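Local coordinates for protein cucumber peeling cupredoxin (Cucumis sativus, PDB 1JER) that binds a single copper ion and probably serves as an electron-transfer protein of the phytocyanin family, at residues A[2-14]-A[26-40]. Sequence-based numbering, arbitrary orientation.
Sequences QSTVHIVGDNTGW and WAAGKTFRVGDSLQF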
loop_
_atom_site.group_PDB
_atom_site.type_symbol
_atom_site.label_atom_id
_atom_site.label_comp_id
_atom_site.label_asym_id
_atom_site.label_seq_id
_atom_site.Cartn_x
_atom_site.Cartn_y
_atom_site.Cartn_z
ATOM N N GLN A 2 -4.070 6.152 -14.619
ATOM C CA GLN A 2 -3.534 5.509 -13.425
ATOM C C GLN A 2 -2.680 6.557 -12.632
ATOM O O GLN A 2 -2.051 7.388 -13.278
ATOM C CB GLN A 2 -2.534 4.404 -13.844
ATOM C CG GLN A 2 -3.168 3.322 -14.727
ATOM C CD GLN A 2 -4.299 2.630 -13.963
ATOM O OE1 GLN A 2 -5.469 2.814 -14.282
ATOM N NE2 GLN A 2 -3.897 1.865 -12.968
ATOM N N SER A 3 -2.682 6.407 -11.340
ATOM C CA SER A 3 -1.871 7.087 -10.369
ATOM C C SER A 3 -0.455 6.540 -10.469
ATOM O O SER A 3 -0.275 5.510 -11.122
ATOM C CB SER A 3 -2.398 6.979 -8.951
ATOM O OG SER A 3 -3.631 7.727 -8.824
ATOM N N THR A 4 0.509 7.220 -9.867
ATOM C CA THR A 4 1.898 6.739 -10.036
ATOM C C THR A 4 2.335 6.013 -8.770
ATOM O O THR A 4 2.069 6.471 -7.672
ATOM C CB THR A 4 2.799 8.021 -10.173
ATOM O OG1 THR A 4 2.392 8.627 -11.432
ATOM C CG2 THR A 4 4.247 7.650 -10.395
ATOM N N VAL A 5 3.158 4.974 -8.961
ATOM C CA VAL A 5 3.794 4.380 -7.727
ATOM C C VAL A 5 5.245 4.852 -7.792
ATOM O O VAL A 5 6.004 4.544 -8.728
ATOM C CB VAL A 5 3.731 2.846 -7.813
ATOM C CG1 VAL A 5 4.431 2.242 -6.566
ATOM C CG2 VAL A 5 2.273 2.379 -7.864
ATOM N N HIS A 6 5.620 5.733 -6.872
ATOM C CA HIS A 6 6.996 6.294 -6.989
ATOM C C HIS A 6 7.940 5.342 -6.208
ATOM O O HIS A 6 7.560 4.910 -5.124
ATOM C CB HIS A 6 7.019 7.641 -6.279
ATOM C CG HIS A 6 6.025 8.615 -6.827
ATOM N ND1 HIS A 6 6.360 9.458 -7.887
ATOM C CD2 HIS A 6 4.762 8.906 -6.420
ATOM C CE1 HIS A 6 5.293 10.240 -8.123
ATOM N NE2 HIS A 6 4.325 9.924 -7.270
ATOM N N ILE A 7 9.101 5.118 -6.745
ATOM C CA ILE A 7 10.072 4.237 -6.041
ATOM C C ILE A 7 11.044 5.152 -5.281
ATOM O O ILE A 7 11.774 5.904 -5.866
ATOM C CB ILE A 7 10.877 3.424 -7.081
ATOM C CG1 ILE A 7 9.945 2.527 -7.948
ATOM C CG2 ILE A 7 11.830 2.482 -6.296
ATOM C CD1 ILE A 7 9.108 1.592 -7.078
ATOM N N VAL A 8 10.911 5.129 -3.949
ATOM C CA VAL A 8 11.688 6.057 -3.128
ATOM C C VAL A 8 13.173 5.842 -3.389
ATOM O O VAL A 8 13.671 4.723 -3.281
ATOM C CB VAL A 8 11.364 5.837 -1.645
ATOM C CG1 VAL A 8 12.294 6.681 -0.775
ATOM C CG2 VAL A 8 9.918 6.194 -1.338
ATOM N N GLY A 9 13.861 6.903 -3.786
ATOM C CA GLY A 9 15.288 6.808 -4.102
ATOM C C GLY A 9 15.595 6.148 -5.420
ATOM O O GLY A 9 16.788 5.869 -5.684
ATOM N N ASP A 10 14.587 5.911 -6.254
ATOM C CA ASP A 10 14.746 5.248 -7.540
ATOM C C ASP A 10 15.564 3.966 -7.360
ATOM O O ASP A 10 15.225 3.155 -6.456
ATOM C CB ASP A 10 15.344 6.179 -8.579
ATOM C CG ASP A 10 14.429 7.407 -8.820
ATOM O OD1 ASP A 10 13.214 7.249 -8.696
ATOM O OD2 ASP A 10 14.975 8.444 -9.181
ATOM N N ASN A 11 16.619 3.776 -8.134
ATOM C CA ASN A 11 17.361 2.470 -8.077
ATOM C C ASN A 11 18.061 2.287 -6.739
ATOM O O ASN A 11 18.424 1.134 -6.396
ATOM C CB ASN A 11 18.430 2.474 -9.183
ATOM C CG ASN A 11 17.888 2.313 -10.581
ATOM O OD1 ASN A 11 18.567 2.723 -11.551
ATOM N ND2 ASN A 11 16.739 1.714 -10.744
ATOM N N THR A 12 18.278 3.342 -6.000
ATOM C CA THR A 12 18.990 3.231 -4.713
ATOM C C THR A 12 18.140 2.639 -3.643
ATOM O O THR A 12 18.587 1.920 -2.720
ATOM C CB THR A 12 19.518 4.602 -4.282
ATOM O OG1 THR A 12 20.445 5.060 -5.262
ATOM C CG2 THR A 12 20.195 4.522 -2.931
ATOM N N GLY A 13 16.803 2.888 -3.736
ATOM C CA GLY A 13 15.970 2.291 -2.695
ATOM C C GLY A 13 16.085 3.065 -1.400
ATOM O O GLY A 13 16.531 4.209 -1.373
ATOM N N TRP A 14 15.643 2.434 -0.313
ATOM C CA TRP A 14 15.563 3.095 0.993
ATOM C C TRP A 14 16.734 2.588 1.862
ATOM O O TRP A 14 16.733 1.415 2.223
ATOM C CB TRP A 14 14.255 2.615 1.632
ATOM C CG TRP A 14 13.814 3.246 2.905
ATOM C CD1 TRP A 14 13.387 2.496 4.001
ATOM C CD2 TRP A 14 13.652 4.608 3.280
ATOM N NE1 TRP A 14 13.014 3.354 5.014
ATOM C CE2 TRP A 14 13.160 4.645 4.611
ATOM C CE3 TRP A 14 13.901 5.838 2.639
ATOM C CZ2 TRP A 14 12.890 5.808 5.311
ATOM C CZ3 TRP A 14 13.624 7.012 3.356
ATOM C CH2 TRP A 14 13.132 7.009 4.662
ATOM N N TRP A 26 15.820 13.826 -4.072
ATOM C CA TRP A 26 15.013 12.908 -4.859
ATOM C C TRP A 26 13.571 13.406 -4.879
ATOM O O TRP A 26 12.923 13.481 -5.929
ATOM C CB TRP A 26 15.047 11.486 -4.136
ATOM C CG TRP A 26 14.045 10.570 -4.818
ATOM C CD1 TRP A 26 14.241 9.884 -5.975
ATOM C CD2 TRP A 26 12.716 10.259 -4.368
ATOM N NE1 TRP A 26 13.084 9.179 -6.283
ATOM C CE2 TRP A 26 12.153 9.397 -5.312
ATOM C CE3 TRP A 26 11.955 10.640 -3.262
ATOM C CZ2 TRP A 26 10.843 8.890 -5.221
ATOM C CZ3 TRP A 26 10.671 10.142 -3.167
ATOM C CH2 TRP A 26 10.124 9.275 -4.120
ATOM N N ALA A 27 13.051 13.800 -3.716
ATOM C CA ALA A 27 11.657 14.253 -3.625
ATOM C C ALA A 27 11.450 15.548 -4.426
ATOM O O ALA A 27 10.394 15.692 -5.056
ATOM C CB ALA A 27 11.294 14.518 -2.166
ATOM N N ALA A 28 12.445 16.431 -4.445
ATOM C CA ALA A 28 12.231 17.715 -5.187
ATOM C C ALA A 28 12.181 17.519 -6.675
ATOM O O ALA A 28 11.784 18.448 -7.430
ATOM C CB ALA A 28 13.374 18.664 -4.794
ATOM N N GLY A 29 12.564 16.372 -7.235
ATOM C CA GLY A 29 12.450 16.149 -8.650
ATOM C C GLY A 29 11.130 15.557 -9.081
ATOM O O GLY A 29 10.954 15.233 -10.265
ATOM N N LYS A 30 10.206 15.306 -8.155
ATOM C CA LYS A 30 8.936 14.624 -8.501
ATOM C C LYS A 30 7.733 15.534 -8.106
ATOM O O LYS A 30 7.882 16.434 -7.314
ATOM C CB LYS A 30 8.769 13.408 -7.535
ATOM C CG LYS A 30 9.979 12.488 -7.545
ATOM C CD LYS A 30 10.053 11.687 -8.795
ATOM C CE LYS A 30 11.191 10.638 -8.726
ATOM N NZ LYS A 30 10.913 9.589 -9.769
ATOM N N THR A 31 6.562 15.139 -8.632
ATOM C CA THR A 31 5.304 15.799 -8.157
ATOM C C THR A 31 4.424 14.661 -7.585
ATOM O O THR A 31 4.300 13.626 -8.277
ATOM C CB THR A 31 4.575 16.442 -9.335
ATOM O OG1 THR A 31 5.324 17.583 -9.730
ATOM C CG2 THR A 31 3.177 16.922 -8.960
ATOM N N PHE A 32 3.960 14.797 -6.369
ATOM C CA PHE A 32 3.204 13.685 -5.744
ATOM C C PHE A 32 1.721 14.093 -5.655
ATOM O O PHE A 32 1.464 15.162 -5.113
ATOM C CB PHE A 32 3.737 13.520 -4.289
ATOM C CG PHE A 32 5.215 13.119 -4.296
ATOM C CD1 PHE A 32 5.581 11.816 -4.580
ATOM C CD2 PHE A 32 6.191 14.067 -4.048
ATOM C CE1 PHE A 32 6.928 11.466 -4.603
ATOM C CE2 PHE A 32 7.549 13.722 -4.092
ATOM C CZ PHE A 32 7.911 12.416 -4.373
ATOM N N ARG A 33 0.836 13.255 -6.148
ATOM C CA ARG A 33 -0.611 13.617 -6.119
ATOM C C ARG A 33 -1.397 12.600 -5.301
ATOM O O ARG A 33 -1.021 11.414 -5.263
ATOM C CB ARG A 33 -1.139 13.547 -7.560
ATOM C CG ARG A 33 -0.476 14.582 -8.474
ATOM C CD ARG A 33 -1.079 14.475 -9.887
ATOM N NE ARG A 33 -0.437 15.433 -10.789
ATOM C CZ ARG A 33 -0.763 16.721 -10.850
ATOM N NH1 ARG A 33 -1.532 17.279 -9.908
ATOM N NH2 ARG A 33 -0.367 17.490 -11.871
ATOM N N VAL A 34 -2.481 13.056 -4.701
ATOM C CA VAL A 34 -3.340 12.166 -3.888
ATOM C C VAL A 34 -3.680 10.966 -4.746
ATOM O O VAL A 34 -3.924 11.112 -5.938
ATOM C CB VAL A 34 -4.657 12.919 -3.523
ATOM C CG1 VAL A 34 -5.659 11.951 -2.941
ATOM C CG2 VAL A 34 -4.347 14.020 -2.515
ATOM N N GLY A 35 -3.601 9.755 -4.193
ATOM C CA GLY A 35 -3.838 8.577 -5.054
ATOM C C GLY A 35 -2.545 7.887 -5.421
ATOM O O GLY A 35 -2.493 6.694 -5.720
ATOM N N ASP A 36 -1.433 8.646 -5.441
ATOM C CA ASP A 36 -0.157 7.956 -5.822
ATOM C C ASP A 36 0.266 7.144 -4.561
ATOM O O ASP A 36 -0.237 7.329 -3.493
ATOM C CB ASP A 36 0.935 9.085 -5.919
ATOM C CG ASP A 36 0.831 9.827 -7.228
ATOM O OD1 ASP A 36 -0.031 9.477 -8.058
ATOM O OD2 ASP A 36 1.605 10.795 -7.434
ATOM N N SER A 37 1.297 6.302 -4.822
ATOM C CA SER A 37 1.816 5.539 -3.655
ATOM C C SER A 37 3.357 5.698 -3.668
ATOM O O SER A 37 3.940 6.070 -4.667
ATOM C CB SER A 37 1.516 4.023 -3.956
ATOM O OG SER A 37 0.106 3.805 -3.847
ATOM N N LEU A 38 3.939 5.367 -2.513
ATOM C CA LEU A 38 5.417 5.463 -2.378
ATOM C C LEU A 38 5.854 3.981 -2.039
ATOM O O LEU A 38 5.272 3.441 -1.128
ATOM C CB LEU A 38 5.726 6.221 -1.077
ATOM C CG LEU A 38 5.604 7.721 -1.077
ATOM C CD1 LEU A 38 6.171 8.303 0.213
ATOM C CD2 LEU A 38 6.308 8.316 -2.308
ATOM N N GLN A 39 6.785 3.509 -2.827
ATOM C CA GLN A 39 7.293 2.146 -2.567
ATOM C C GLN A 39 8.710 2.253 -1.956
ATOM O O GLN A 39 9.583 2.821 -2.623
ATOM C CB GLN A 39 7.378 1.352 -3.865
ATOM C CG GLN A 39 8.010 -0.030 -3.620
ATOM C CD GLN A 39 7.711 -0.990 -4.743
ATOM O OE1 GLN A 39 6.700 -0.832 -5.439
ATOM N NE2 GLN A 39 8.573 -1.981 -4.918
ATOM N N PHE A 40 8.880 1.679 -0.781
ATOM C CA PHE A 40 10.236 1.711 -0.125
ATOM C C PHE A 40 10.789 0.247 -0.228
ATOM O O PHE A 40 10.118 -0.643 0.259
ATOM C CB PHE A 40 9.972 1.944 1.382
ATOM C CG PHE A 40 9.535 3.382 1.686
ATOM C CD1 PHE A 40 8.175 3.704 1.587
ATOM C CD2 PHE A 40 10.421 4.338 2.090
ATOM C CE1 PHE A 40 7.761 4.997 1.942
ATOM C CE2 PHE A 40 10.018 5.640 2.411
ATOM C CZ PHE A 40 8.664 5.954 2.292
HETATM O O HOH W 1 -2.962 10.270 -8.305
HETATM O O HOH W 2 0.066 10.877 -10.547
HETATM O O HOH W 3 8.210 8.683 -9.740
HETATM O O HOH W 4 10.034 6.611 -8.910
HETATM O O HOH W 5 12.541 2.303 -2.602
#
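With chi1 at -58°, H6 sets its imidazole beside its own backbone N and sends NE2 to D36, while W26, its CG anti to the backbone N (171°), lays its indole against V8 and G9. H6 NE2 donates to D36 OD2 at 2.9 Å, in the imidazole plane but from above the carboxylate; R33 N reaches that same oxygen from the opposite face, and OD1 accepts T4 N, gripping both oxygens. F32 turns an edge onto one face of the H6 ring, its CD1 3.5 Å from H6 NE2, and T4 CG2 lies over the other. At W26, V8 CA and G9 CA make CH-pi contacts over one face, and NE1 donates to D10 OD1 at 3.1 Å, an oxygen that also makes a weak salt bridge with K30 NZ, 3.5 Å away. Without the indole, as with an alanine at W26, D10 OD1 is likely to lose its ring N-H donor and the turn at V8 and G9 its flat backing. V8 CG2 sits over the centre of the F40 ring, and F40 points its edge at the face of W14, whose side chain also touches the copper ligand Q100. In this cupredoxin beta-sandwich, four backbone bonds pair 5-7 in parallel with 37-40, flanked on its other side by antiparallel 76-79; helix 22-28 brings W26 against L102 of strand 101-107 in the second sheet.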